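PDB 6LIR: TCR beta chain from Gallus gallus, which pairs with the TCR alpha chain to form the chicken alpha-beta T-cell receptor, which probably recognises peptide antigens presented by MHC molecules. Local coordinates for residues 129-134 / 187-192; 137-142 / 197-202. One frame throughout, in Å; residues are numbered along the deposited sequence.

Contact 1 (129-134 / 187-192)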
loop_
_atom_site.group_PDB
_atom_site.type_symbol
_atom_site.label_atom_id
_atom_site.label_comp_id
_atom_site.label_asym_id
_atom_site.label_seq_id
_atom_site.Cartn_x
_atom_site.Cartn_y
_atom_site.Cartn_z
ATOM N N GLN B 129 -29.183 -2.380 -9.195
ATOM C CA GLN B 129 -29.618 -3.505 -8.376
ATOM C C GLN B 129 -28.892 -3.529 -7.035
ATOM O O GLN B 129 -29.516 -3.775 -5.996
ATOM C CB GLN B 129 -29.414 -4.819 -9.128
ATOM C CG GLN B 129 -30.094 -6.002 -8.468
ATOM C CD GLN B 129 -29.692 -7.321 -9.086
ATOM O OE1 GLN B 129 -29.133 -7.358 -10.183
ATOM N NE2 GLN B 129 -29.969 -8.416 -8.385
ATOM N N GLU B 130 -27.570 -3.313 -7.035
ATOM C CA GLU B 130 -26.846 -3.219 -5.769
ATOM C C GLU B 130 -27.434 -2.122 -4.890
ATOM O O GLU B 130 -27.674 -2.328 -3.694
ATOM C CB GLU B 130 -25.354 -2.957 -6.007
ATOM C CG GLU B 130 -24.589 -2.619 -4.713
ATOM C CD GLU B 130 -23.162 -2.109 -4.944
ATOM O OE1 GLU B 130 -22.288 -2.390 -4.095
ATOM O OE2 GLU B 130 -22.909 -1.431 -5.962
ATOM N N ILE B 131 -27.674 -0.946 -5.476
ATOM C CA ILE B 131 -28.236 0.178 -4.727
ATOM C C ILE B 131 -29.544 -0.224 -4.055
ATOM O O ILE B 131 -29.780 0.083 -2.881
ATOM C CB ILE B 131 -28.433 1.390 -5.658
ATOM C CG1 ILE B 131 -27.083 1.899 -6.165
ATOM C CG2 ILE B 131 -29.181 2.496 -4.942
ATOM C CD1 ILE B 131 -27.197 2.908 -7.295
ATOM N N GLN B 132 -30.431 -0.882 -4.801
ATOM C CA GLN B 132 -31.699 -1.317 -4.220
ATOM C C GLN B 132 -31.494 -2.408 -3.172
ATOM O O GLN B 132 -32.063 -2.340 -2.075
ATOM C CB GLN B 132 -32.649 -1.786 -5.320
ATOM C CG GLN B 132 -33.131 -0.640 -6.193
ATOM C CD GLN B 132 -33.795 -1.097 -7.477
ATOM O OE1 GLN B 132 -33.442 -0.639 -8.563
ATOM N NE2 GLN B 132 -34.775 -1.988 -7.358
ATOM N N GLU B 133 -30.718 -3.445 -3.503
ATOM C CA GLU B 133 -30.565 -4.581 -2.592
ATOM C C GLU B 133 -29.771 -4.212 -1.342
ATOM O O GLU B 133 -30.144 -4.597 -0.227
ATOM C CB GLU B 133 -29.899 -5.751 -3.315
ATOM C CG GLU B 133 -30.751 -6.378 -4.401
ATOM C CD GLU B 133 -30.008 -7.452 -5.168
ATOM O OE1 GLU B 133 -28.826 -7.698 -4.848
ATOM O OE2 GLU B 133 -30.604 -8.053 -6.088
ATOM N N LYS B 134 -28.653 -3.496 -1.509
ATOM C CA LYS B 134 -27.728 -3.242 -0.409
ATOM C C LYS B 134 -27.782 -1.824 0.142
ATOM O O LYS B 134 -27.099 -1.543 1.134
ATOM C CB LYS B 134 -26.285 -3.529 -0.851
ATOM C CG LYS B 134 -26.094 -4.845 -1.580
ATOM C CD LYS B 134 -26.319 -6.024 -0.657
ATOM C CE LYS B 134 -25.929 -7.322 -1.341
ATOM N NZ LYS B 134 -25.991 -8.488 -0.419
ATOM N N ILE B 187 -20.153 3.664 -1.208
ATOM C CA ILE B 187 -20.810 4.718 -0.448
ATOM C C ILE B 187 -22.261 4.333 -0.188
ATOM O O ILE B 187 -22.832 3.474 -0.863
ATOM C CB ILE B 187 -20.750 6.068 -1.188
ATOM C CG1 ILE B 187 -21.445 5.937 -2.544
ATOM C CG2 ILE B 187 -19.304 6.520 -1.364
ATOM C CD1 ILE B 187 -21.382 7.179 -3.387
ATOM N N SER B 188 -22.854 4.987 0.811
ATOM C CA SER B 188 -24.272 4.815 1.095
ATOM C C SER B 188 -25.120 5.302 -0.078
ATOM O O SER B 188 -24.704 6.160 -0.860
ATOM C CB SER B 188 -24.652 5.567 2.369
ATOM O OG SER B 188 -24.625 6.964 2.145
ATOM N N ALA B 189 -26.319 4.721 -0.210
ATOM C CA ALA B 189 -27.250 5.164 -1.245
ATOM C C ALA B 189 -27.585 6.650 -1.114
ATOM O O ALA B 189 -27.678 7.360 -2.123
ATOM C CB ALA B 189 -28.520 4.316 -1.198
ATOM N N GLN B 190 -27.755 7.141 0.121
ATOM C CA GLN B 190 -28.035 8.562 0.347
ATOM C C GLN B 190 -26.941 9.451 -0.240
ATOM O O GLN B 190 -27.230 10.501 -0.831
ATOM C CB GLN B 190 -28.243 8.857 1.836
ATOM C CG GLN B 190 -27.375 8.095 2.817
ATOM C CD GLN B 190 -27.973 6.744 3.170
ATOM O OE1 GLN B 190 -27.816 5.776 2.426
ATOM N NE2 GLN B 190 -28.691 6.680 4.289
ATOM N N GLU B 191 -25.676 9.044 -0.100
ATOM C CA GLU B 191 -24.591 9.863 -0.630
ATOM C C GLU B 191 -24.528 9.761 -2.146
ATOM O O GLU B 191 -24.146 10.725 -2.815
ATOM C CB GLU B 191 -23.253 9.448 -0.009
ATOM C CG GLU B 191 -22.094 10.337 -0.451
ATOM C CD GLU B 191 -20.759 10.029 0.227
ATOM O OE1 GLU B 191 -20.659 9.034 0.976
ATOM O OE2 GLU B 191 -19.795 10.797 0.002
ATOM N N TRP B 192 -24.922 8.615 -2.707
ATOM C CA TRP B 192 -24.902 8.464 -4.158
ATOM C C TRP B 192 -26.019 9.267 -4.815
ATOM O O TRP B 192 -25.834 9.815 -5.907
ATOM C CB TRP B 192 -25.014 6.992 -4.554
ATOM C CG TRP B 192 -25.307 6.819 -6.018
ATOM C CD1 TRP B 192 -26.457 6.335 -6.575
ATOM C CD2 TRP B 192 -24.443 7.158 -7.111
ATOM N NE1 TRP B 192 -26.356 6.340 -7.947
ATOM C CE2 TRP B 192 -25.132 6.840 -8.301
ATOM C CE3 TRP B 192 -23.153 7.689 -7.199
ATOM C CZ2 TRP B 192 -24.573 7.041 -9.563
ATOM C CZ3 TRP B 192 -22.600 7.889 -8.455
ATOM C CH2 TRP B 192 -23.309 7.564 -9.619
#

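Contact 2 (137-142 / 197-202)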
loop_
_atom_site.group_PDB
_atom_site.type_symbol
_atom_site.label_atom_id
_atom_site.label_comp_id
_atom_site.label_asym_id
_atom_site.label_seq_id
_atom_site.Cartn_x
_atom_site.Cartn_y
_atom_site.Cartn_z
ATOM N N ALA B 137 -23.818 2.087 -3.029
ATOM C CA ALA B 137 -23.310 2.174 -4.390
ATOM C C ALA B 137 -21.811 1.929 -4.372
ATOM O O ALA B 137 -21.077 2.614 -3.652
ATOM C CB ALA B 137 -23.622 3.537 -5.019
ATOM N N THR B 138 -21.352 0.965 -5.160
ATOM C CA THR B 138 -19.925 0.746 -5.327
ATOM C C THR B 138 -19.503 1.373 -6.648
ATOM O O THR B 138 -20.025 1.012 -7.709
ATOM C CB THR B 138 -19.574 -0.742 -5.302
ATOM O OG1 THR B 138 -20.034 -1.331 -4.079
ATOM C CG2 THR B 138 -18.064 -0.933 -5.412
ATOM N N LEU B 139 -18.550 2.293 -6.579
ATOM C CA LEU B 139 -17.993 2.946 -7.753
ATOM C C LEU B 139 -16.640 2.313 -8.031
ATOM O O LEU B 139 -15.745 2.355 -7.178
ATOM C CB LEU B 139 -17.843 4.451 -7.535
ATOM C CG LEU B 139 -19.050 5.221 -7.002
ATOM C CD1 LEU B 139 -18.687 6.689 -6.812
ATOM C CD2 LEU B 139 -20.225 5.077 -7.945
ATOM N N VAL B 140 -16.497 1.708 -9.203
ATOM C CA VAL B 140 -15.258 1.045 -9.573
ATOM C C VAL B 140 -14.531 1.922 -10.578
ATOM O O VAL B 140 -15.039 2.191 -11.674
ATOM C CB VAL B 140 -15.524 -0.355 -10.139
ATOM C CG1 VAL B 140 -14.213 -1.085 -10.361
ATOM C CG2 VAL B 140 -16.422 -1.136 -9.188
ATOM N N CYS B 141 -13.340 2.363 -10.203
ATOM C CA CYS B 141 -12.441 3.056 -11.107
ATOM C C CYS B 141 -11.408 2.065 -11.611
ATOM O O CYS B 141 -10.763 1.381 -10.811
ATOM C CB CYS B 141 -11.764 4.225 -10.393
ATOM S SG CYS B 141 -10.599 5.135 -11.402
ATOM N N LEU B 142 -11.238 1.997 -12.925
ATOM C CA LEU B 142 -10.278 1.083 -13.527
ATOM C C LEU B 142 -9.237 1.879 -14.300
ATOM O O LEU B 142 -9.581 2.657 -15.196
ATOM C CB LEU B 142 -10.976 0.081 -14.451
ATOM C CG LEU B 142 -10.064 -0.785 -15.325
ATOM C CD1 LEU B 142 -9.279 -1.787 -14.487
ATOM C CD2 LEU B 142 -10.860 -1.507 -16.407
ATOM N N ASN B 197 -22.893 15.763 -5.849
ATOM C CA ASN B 197 -21.698 15.101 -5.343
ATOM C C ASN B 197 -20.786 14.706 -6.498
ATOM O O ASN B 197 -21.195 14.006 -7.431
ATOM C CB ASN B 197 -22.082 13.878 -4.514
ATOM C CG ASN B 197 -22.457 14.240 -3.090
ATOM O OD1 ASN B 197 -22.224 15.365 -2.641
ATOM N ND2 ASN B 197 -23.039 13.288 -2.370
ATOM N N ARG B 198 -19.546 15.164 -6.431
ATOM C CA ARG B 198 -18.559 14.945 -7.477
ATOM C C ARG B 198 -17.603 13.852 -7.015
ATOM O O ARG B 198 -16.816 14.061 -6.086
ATOM C CB ARG B 198 -17.823 16.241 -7.804
ATOM C CG ARG B 198 -16.569 16.071 -8.638
ATOM C CD ARG B 198 -16.252 17.368 -9.366
ATOM N NE ARG B 198 -15.408 18.246 -8.563
ATOM C CZ ARG B 198 -15.873 19.154 -7.710
ATOM N NH1 ARG B 198 -15.027 19.905 -7.018
ATOM N NH2 ARG B 198 -17.182 19.314 -7.549
ATOM N N PHE B 199 -17.659 12.692 -7.666
ATOM C CA PHE B 199 -16.838 11.547 -7.292
ATOM C C PHE B 199 -15.708 11.437 -8.308
ATOM O O PHE B 199 -15.943 11.158 -9.487
ATOM C CB PHE B 199 -17.665 10.264 -7.241
ATOM C CG PHE B 199 -18.800 10.317 -6.265
ATOM C CD1 PHE B 199 -18.583 10.117 -4.908
ATOM C CD2 PHE B 199 -20.086 10.578 -6.703
ATOM C CE1 PHE B 199 -19.639 10.174 -4.011
ATOM C CE2 PHE B 199 -21.139 10.636 -5.816
ATOM C CZ PHE B 199 -20.918 10.434 -4.470
ATOM N N GLU B 200 -14.486 11.675 -7.841
ATOM C CA GLU B 200 -13.332 11.873 -8.704
ATOM C C GLU B 200 -12.298 10.797 -8.419
ATOM O O GLU B 200 -11.836 10.649 -7.283
ATOM C CB GLU B 200 -12.746 13.267 -8.484
ATOM C CG GLU B 200 -11.425 13.538 -9.167
ATOM C CD GLU B 200 -11.080 15.017 -9.148
ATOM O OE1 GLU B 200 -10.131 15.423 -9.854
ATOM O OE2 GLU B 200 -11.762 15.771 -8.420
ATOM N N CYS B 201 -11.936 10.054 -9.455
ATOM C CA CYS B 201 -10.856 9.085 -9.400
ATOM C C CYS B 201 -9.680 9.650 -10.176
ATOM O O CYS B 201 -9.836 10.042 -11.335
ATOM C CB CYS B 201 -11.285 7.743 -9.994
ATOM S SG CYS B 201 -9.922 6.558 -10.129
ATOM N N ILE B 202 -8.503 9.657 -9.556
ATOM C CA ILE B 202 -7.314 10.262 -10.142
ATOM C C ILE B 202 -6.235 9.196 -10.278
ATOM O O ILE B 202 -5.941 8.473 -9.321
ATOM C CB ILE B 202 -6.801 11.438 -9.289
ATOM C CG1 ILE B 202 -7.872 12.519 -9.157
ATOM C CG2 ILE B 202 -5.505 12.013 -9.864
ATOM C CD1 ILE B 202 -7.873 13.194 -7.800
#

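Contact 1 (129-134 / 187-192)
Ile131 and Trp192 meet between two short helices, and the evidence for apolar packing is direct: Ile131 CD1 stands 3.6 Å from Trp192 CD1, with Trp192 NE1 equally near. The methyl comes obliquely to the pyrrole part of the indole, and the two side chains cross at about a right angle. Ile131 extends CG1 to CD1 in a nearly straight chain (chi2 169°) that carries the methyl to the ring. A second, looser apolar contact uses the other branch, Ile131 CG2 lying 4.2 Å from Ala189 CB. No hydrogen bond crosses between the two segments, although just past the first helix Lys135 shares a backbone hydrogen bond with Ala189.

Polar interactions instead shape each helix separately. Ser188 is the N-cap of 189-192: its OG accepts from Glu191 N at 3.2 Å, with an N-H...O angle of 152°. In the helix 129-134, Lys134 N donates to Glu130 O at 2.7 Å, an ordinary helical bond.

Charged groups face other partners. Glu130 OE1 forms a salt bridge with Arg186 NH2 and Glu191 OE2 one with Arg162 NH2, whereas Lys134 NZ bonds to Ser114 O of the TCR alpha chain.

Only 122 Å² is buried in total, yet Ile131 and Trp192 are both buried, and Ala137 touches both of them. The helices close one end of the C1-set sandwich. Their side-chain contact is wholly apolar and depends on the fit of the isoleucine branches against methyl and indole.

Contact 2 (137-142 / 197-202)
Cys141 and Cys201 point at each other from the two sheets of the C1-set domain and are joined through a disulfide, SG to SG 2.0 Å. Both CB atoms already point at the opposite strand, and with each SG anti to its own backbone N the sulfurs meet between them. The bridge is twisted about its S-S bond by -74°, and the CA atoms of Cys141 and Cys201 stand 6.5 Å apart.

Two residues earlier on each strand, Leu139 and Phe199 also face inward, but here the CA atoms of Leu139 and Phe199 are 8.7 Å apart and side chains fill the wider gap. The Leu139 branch ending in CD1 comes obliquely to the start of the phenyl group, 3.7 Å from Phe199 CG. It lies 4.1 Å from the ring centroid of Phe199 and 29° off the ring normal, an off-centre CH-pi contact. The two side chains cross at about a right angle.

Trp155 touches both Leu139 and Cys141, placing the disulfide beside a tryptophan, the familiar core arrangement of immunoglobulin domains. On the face of its sheet turned away from the disulfide, Val140 packs on Leu120 of the TCR alpha chain.

No hydrogen bond links the segments, as expected for strands in opposing sheets. Leu139 and Phe199 have no polar side-chain atoms to offer, so the join is one covalent bond plus dispersion and CH-pi contact.

Overall arrangement
From the N terminus the chain runs through the V-set domain and enters the C1-set domain, where helix 128-134 leads into strand 136-146. After strands 152-157, 160-162 and 166-175, strand 178-188 returns beside 136-146 and ends in helix 189-192; contact 1 closes this loop, with 52 residues between its segments. The chain then passes into strand 198-207, and contact 2 closes a second loop of 54 residues. Their segments alternate, so the loops cross rather than nest. Contact 1 joins two helices at one end of the sandwich, contact 2 its two sheets. With centres 14 Å apart, they touch at several points, among them Ile187 CD1 on Phe199 CZ and a probable Glu130 OE1-Thr138 OG1 hydrogen bond.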